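Local coordinates for protein 1-carboxybiuret hydrolase subunit AtzE (Pseudomonas sp., PDB 6C62) that hydrolyses 1-carboxybiuret to urea-1,3-dicarboxylate and ammonia, a step in the degradation of the herbicide atrazine, at residues 67-79 against 160-172. Sequence-based numbering, arbitrary orientation.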
loop_
_atom_site.group_PDB
_atom_site.type_symbol
_atom_site.label_atom_id
_atom_site.label_comp_id
_atom_site.label_asym_id
_atom_site.label_seq_id
_atom_site.Cartn_x
_atom_site.Cartn_y
_atom_site.Cartn_z
ATOM N N ALA A 67 -35.754 -14.952 3.773
ATOM C CA ALA A 67 -36.362 -16.066 3.029
ATOM C C ALA A 67 -37.375 -15.651 2.000
ATOM O O ALA A 67 -38.412 -15.082 2.321
ATOM C CB ALA A 67 -37.002 -17.084 3.990
ATOM N N GLY A 68 -37.042 -15.899 0.745
ATOM C CA GLY A 68 -37.912 -15.649 -0.389
ATOM C C GLY A 68 -37.783 -14.271 -1.013
ATOM O O GLY A 68 -38.471 -13.980 -1.985
ATOM N N LEU A 69 -36.916 -13.415 -0.478
ATOM C CA LEU A 69 -36.810 -12.004 -0.919
ATOM C C LEU A 69 -36.071 -11.943 -2.257
ATOM O O LEU A 69 -34.949 -12.391 -2.367
ATOM C CB LEU A 69 -36.083 -11.165 0.118
ATOM C CG LEU A 69 -36.076 -9.655 -0.178
ATOM C CD1 LEU A 69 -37.411 -9.030 0.161
ATOM C CD2 LEU A 69 -35.022 -8.924 0.575
ATOM N N PRO A 70 -36.717 -11.432 -3.305
ATOM C CA PRO A 70 -35.958 -11.279 -4.553
ATOM C C PRO A 70 -34.912 -10.179 -4.540
ATOM O O PRO A 70 -35.086 -9.137 -3.873
ATOM C CB PRO A 70 -37.037 -10.890 -5.558
ATOM C CG PRO A 70 -38.321 -11.270 -4.936
ATOM C CD PRO A 70 -38.124 -11.067 -3.483
ATOM N N TYR A 71 -33.824 -10.406 -5.281
ATOM C CA TYR A 71 -32.734 -9.416 -5.393
ATOM C C TYR A 71 -32.022 -9.616 -6.721
ATOM O O TYR A 71 -32.236 -10.644 -7.422
ATOM C CB TYR A 71 -31.764 -9.478 -4.218
ATOM C CG TYR A 71 -30.828 -10.622 -4.214
ATOM C CD1 TYR A 71 -31.278 -11.915 -3.899
ATOM C CD2 TYR A 71 -29.471 -10.473 -4.527
ATOM C CE1 TYR A 71 -30.417 -12.963 -3.857
ATOM C CE2 TYR A 71 -28.591 -11.546 -4.479
ATOM C CZ TYR A 71 -29.043 -12.781 -4.134
ATOM O OH TYR A 71 -28.199 -13.919 -4.140
ATOM N N ALA A 72 -31.315 -8.582 -7.113
ATOM C CA ALA A 72 -30.437 -8.654 -8.270
ATOM C C ALA A 72 -29.132 -7.957 -7.979
ATOM O O ALA A 72 -29.028 -7.163 -7.012
ATOM C CB ALA A 72 -31.123 -8.082 -9.483
ATOM N N VAL A 73 -28.107 -8.237 -8.796
ATOM C CA VAL A 73 -26.743 -7.696 -8.495
ATOM C C VAL A 73 -26.108 -7.004 -9.696
ATOM O O VAL A 73 -26.262 -7.445 -10.840
ATOM C CB VAL A 73 -25.813 -8.828 -7.975
ATOM C CG1 VAL A 73 -26.459 -9.456 -6.727
ATOM C CG2 VAL A 73 -25.561 -9.892 -9.021
ATOM N N LYS A 74 -25.380 -5.926 -9.438
ATOM C CA LYS A 74 -24.562 -5.297 -10.458
ATOM C C LYS A 74 -23.686 -6.348 -11.140
ATOM O O LYS A 74 -23.167 -7.273 -10.475
ATOM C CB LYS A 74 -23.720 -4.241 -9.767
ATOM C CG LYS A 74 -22.944 -3.323 -10.687
ATOM C CD LYS A 74 -22.224 -2.295 -9.819
ATOM C CE LYS A 74 -21.569 -1.230 -10.671
ATOM N NZ LYS A 74 -20.993 -0.186 -9.781
ATOM N N ASN A 75 -23.568 -6.270 -12.471
ATOM C CA ASN A 75 -22.962 -7.358 -13.228
ATOM C C ASN A 75 -21.439 -7.434 -13.135
ATOM O O ASN A 75 -20.829 -8.195 -13.865
ATOM C CB ASN A 75 -23.527 -7.424 -14.642
ATOM C CG ASN A 75 -23.012 -6.343 -15.599
ATOM O OD1 ASN A 75 -21.974 -5.737 -15.385
ATOM N ND2 ASN A 75 -23.785 -6.087 -16.647
ATOM N N LEU A 76 -20.805 -6.677 -12.222
ATOM C CA LEU A 76 -19.453 -7.008 -11.770
ATOM C C LEU A 76 -19.398 -8.138 -10.663
ATOM O O LEU A 76 -18.299 -8.596 -10.308
ATOM C CB LEU A 76 -18.712 -5.757 -11.337
ATOM C CG LEU A 76 -19.270 -4.879 -10.210
ATOM C CD1 LEU A 76 -19.157 -5.579 -8.883
ATOM C CD2 LEU A 76 -18.533 -3.534 -10.115
ATOM N N PHE A 77 -20.555 -8.590 -10.164
ATOM C CA PHE A 77 -20.596 -9.672 -9.215
ATOM C C PHE A 77 -20.634 -10.990 -9.984
ATOM O O PHE A 77 -21.448 -11.155 -10.925
ATOM C CB PHE A 77 -21.800 -9.658 -8.264
ATOM C CG PHE A 77 -21.755 -8.609 -7.190
ATOM C CD1 PHE A 77 -22.120 -7.305 -7.437
ATOM C CD2 PHE A 77 -21.316 -8.930 -5.912
ATOM C CE1 PHE A 77 -22.085 -6.320 -6.415
ATOM C CE2 PHE A 77 -21.267 -7.995 -4.907
ATOM C CZ PHE A 77 -21.651 -6.663 -5.150
ATOM N N ASP A 78 -19.779 -11.918 -9.557
ATOM C CA ASP A 78 -19.755 -13.300 -10.127
ATOM C C ASP A 78 -21.032 -14.001 -9.720
ATOM O O ASP A 78 -21.414 -13.983 -8.527
ATOM C CB ASP A 78 -18.595 -14.138 -9.554
ATOM C CG ASP A 78 -17.205 -13.800 -10.162
ATOM O OD1 ASP A 78 -17.091 -13.025 -11.152
ATOM O OD2 ASP A 78 -16.186 -14.312 -9.605
ATOM N N ILE A 79 -21.688 -14.582 -10.703
ATOM C CA ILE A 79 -22.868 -15.422 -10.553
ATOM C C ILE A 79 -22.452 -16.763 -11.176
ATOM O O ILE A 79 -22.017 -16.822 -12.336
ATOM C CB ILE A 79 -24.094 -14.855 -11.277
ATOM C CG1 ILE A 79 -24.500 -13.504 -10.722
ATOM C CG2 ILE A 79 -25.254 -15.841 -11.142
ATOM C CD1 ILE A 79 -25.569 -12.801 -11.529
ATOM N N ALA A 160 -38.119 1.082 -10.019
ATOM C CA ALA A 160 -39.136 0.549 -10.930
ATOM C C ALA A 160 -39.975 -0.544 -10.283
ATOM O O ALA A 160 -40.837 -1.081 -10.971
ATOM C CB ALA A 160 -38.450 -0.031 -12.168
ATOM N N GLY A 161 -39.740 -0.914 -9.017
ATOM C CA GLY A 161 -40.463 -2.000 -8.371
ATOM C C GLY A 161 -40.121 -3.409 -8.858
ATOM O O GLY A 161 -40.869 -4.332 -8.606
ATOM N N GLN A 162 -38.981 -3.603 -9.550
ATOM C CA GLN A 162 -38.615 -4.943 -10.069
ATOM C C GLN A 162 -38.104 -5.846 -8.934
ATOM O O GLN A 162 -38.458 -7.010 -8.883
ATOM C CB GLN A 162 -37.579 -4.862 -11.190
ATOM C CG GLN A 162 -38.072 -4.125 -12.456
ATOM C CD GLN A 162 -36.947 -3.692 -13.395
ATOM O OE1 GLN A 162 -35.782 -3.813 -13.041
ATOM N NE2 GLN A 162 -37.282 -3.222 -14.595
ATOM N N VAL A 163 -37.234 -5.312 -8.087
ATOM C CA VAL A 163 -36.784 -5.998 -6.892
ATOM C C VAL A 163 -36.721 -5.041 -5.728
ATOM O O VAL A 163 -36.582 -3.852 -5.922
ATOM C CB VAL A 163 -35.371 -6.677 -7.074
ATOM C CG1 VAL A 163 -35.465 -7.797 -8.068
ATOM C CG2 VAL A 163 -34.330 -5.691 -7.548
ATOM N N PRO A 164 -36.858 -5.556 -4.501
ATOM C CA PRO A 164 -36.779 -4.752 -3.301
ATOM C C PRO A 164 -35.323 -4.479 -2.781
ATOM O O PRO A 164 -35.150 -3.613 -1.964
ATOM C CB PRO A 164 -37.544 -5.582 -2.271
ATOM C CG PRO A 164 -37.298 -7.005 -2.682
ATOM C CD PRO A 164 -37.312 -6.941 -4.202
ATOM N N LEU A 165 -34.330 -5.239 -3.268
ATOM C CA LEU A 165 -32.940 -5.223 -2.803
ATOM C C LEU A 165 -32.058 -5.421 -4.010
ATOM O O LEU A 165 -32.362 -6.248 -4.890
ATOM C CB LEU A 165 -32.726 -6.377 -1.833
ATOM C CG LEU A 165 -31.286 -6.721 -1.392
ATOM C CD1 LEU A 165 -30.662 -5.590 -0.575
ATOM C CD2 LEU A 165 -31.306 -7.983 -0.534
ATOM N N SER A 166 -30.981 -4.649 -4.082
ATOM C CA SER A 166 -29.937 -4.968 -5.023
ATOM C C SER A 166 -28.563 -4.755 -4.413
ATOM O O SER A 166 -28.430 -4.178 -3.329
ATOM C CB SER A 166 -30.080 -4.150 -6.309
ATOM O OG SER A 166 -29.964 -2.778 -6.019
ATOM N N LEU A 167 -27.547 -5.288 -5.095
ATOM C CA LEU A 167 -26.144 -5.010 -4.743
ATOM C C LEU A 167 -25.492 -4.132 -5.765
ATOM O O LEU A 167 -25.693 -4.326 -6.939
ATOM C CB LEU A 167 -25.348 -6.288 -4.560
ATOM C CG LEU A 167 -25.817 -7.252 -3.507
ATOM C CD1 LEU A 167 -24.772 -8.321 -3.279
ATOM C CD2 LEU A 167 -26.154 -6.559 -2.194
ATOM N N GLY A 168 -24.703 -3.181 -5.281
ATOM C CA GLY A 168 -23.871 -2.329 -6.097
ATOM C C GLY A 168 -22.443 -2.238 -5.596
ATOM O O GLY A 168 -22.040 -2.965 -4.665
ATOM N N SER A 169 -21.683 -1.360 -6.263
ATOM C CA SER A 169 -20.352 -1.007 -5.823
ATOM C C SER A 169 -20.249 0.486 -5.769
ATOM O O SER A 169 -20.985 1.217 -6.446
ATOM C CB SER A 169 -19.232 -1.627 -6.687
ATOM O OG SER A 169 -19.014 -0.946 -7.909
ATOM N N ASP A 170 -19.339 0.942 -4.916
ATOM C CA ASP A 170 -19.094 2.350 -4.675
ATOM C C ASP A 170 -17.597 2.578 -4.406
ATOM O O ASP A 170 -17.052 2.153 -3.382
ATOM C CB ASP A 170 -19.974 2.840 -3.472
ATOM C CG ASP A 170 -19.977 4.388 -3.324
ATOM O OD1 ASP A 170 -18.890 4.989 -3.385
ATOM O OD2 ASP A 170 -21.068 4.991 -3.119
ATOM N N THR A 171 -16.936 3.236 -5.342
ATOM C CA THR A 171 -15.554 3.578 -5.182
ATOM C C THR A 171 -15.448 5.045 -4.814
ATOM O O THR A 171 -14.883 5.375 -3.755
ATOM C CB THR A 171 -14.804 3.241 -6.479
ATOM O OG1 THR A 171 -14.974 1.870 -6.730
ATOM C CG2 THR A 171 -13.311 3.484 -6.340
ATOM N N ASN A 172 -16.027 5.894 -5.648
ATOM C CA ASN A 172 -16.054 7.337 -5.464
ATOM C C ASN A 172 -17.482 7.896 -5.455
ATOM O O ASN A 172 -17.667 9.114 -5.572
ATOM C CB ASN A 172 -15.299 7.956 -6.621
ATOM C CG ASN A 172 -13.810 7.570 -6.617
ATOM O OD1 ASN A 172 -13.113 7.793 -5.623
ATOM N ND2 ASN A 172 -13.335 6.973 -7.731
#
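V163 and P164 lead into strand 165-170, which runs parallel to strand 70-74 in the mixed central sheet of the amidase fold, with the probable Ser-Ser-Lys site at the C-terminal end of the pair. The methyls of V163 reach the backbone of Y71 and A72, while the P164 ring covers the carbonyl of P70, with CD 3.1 Å from P70 O; that buried oxygen has no hydrogen-bonding partner. P164 CG also presses tightly on L69 CD1. The register then pairs S166 with A72 and L167 with V73. L165 O takes a weak bond from A72 N and a CA-H...O contact from Y71, and its isobutyl group packs on Y71 CB. S166 turns its OG to S154 O of helix 152-159. At L167 the backbone is held at both ends: its N donates to A72 O (3.1 Å), and its O receives K74 N at 3.0 Å. With CG anti to the carbonyl carbon (chi1 -59°), L167 lies alongside V73 and sets CD1 over one face of the F77 ring, a CH-pi contact 4.3 Å from the centroid. G168 O meets the edge of the same ring, near its plane, whereas G168 CA lies against the K74 chain. That lysine, probably part of the charge relay, has CG anti to the backbone N (chi1 -171°) and the chain extended beyond it, which takes the ammonium past G168 to S169. There S150 OG and S151 OG also bind NZ, and S150 and S174 are the other probable catalytic residues. L76 CD2 packs 3.4 Å from S169 OG, the hydroxyl that accepts the bond from K74 NZ at 2.8 Å.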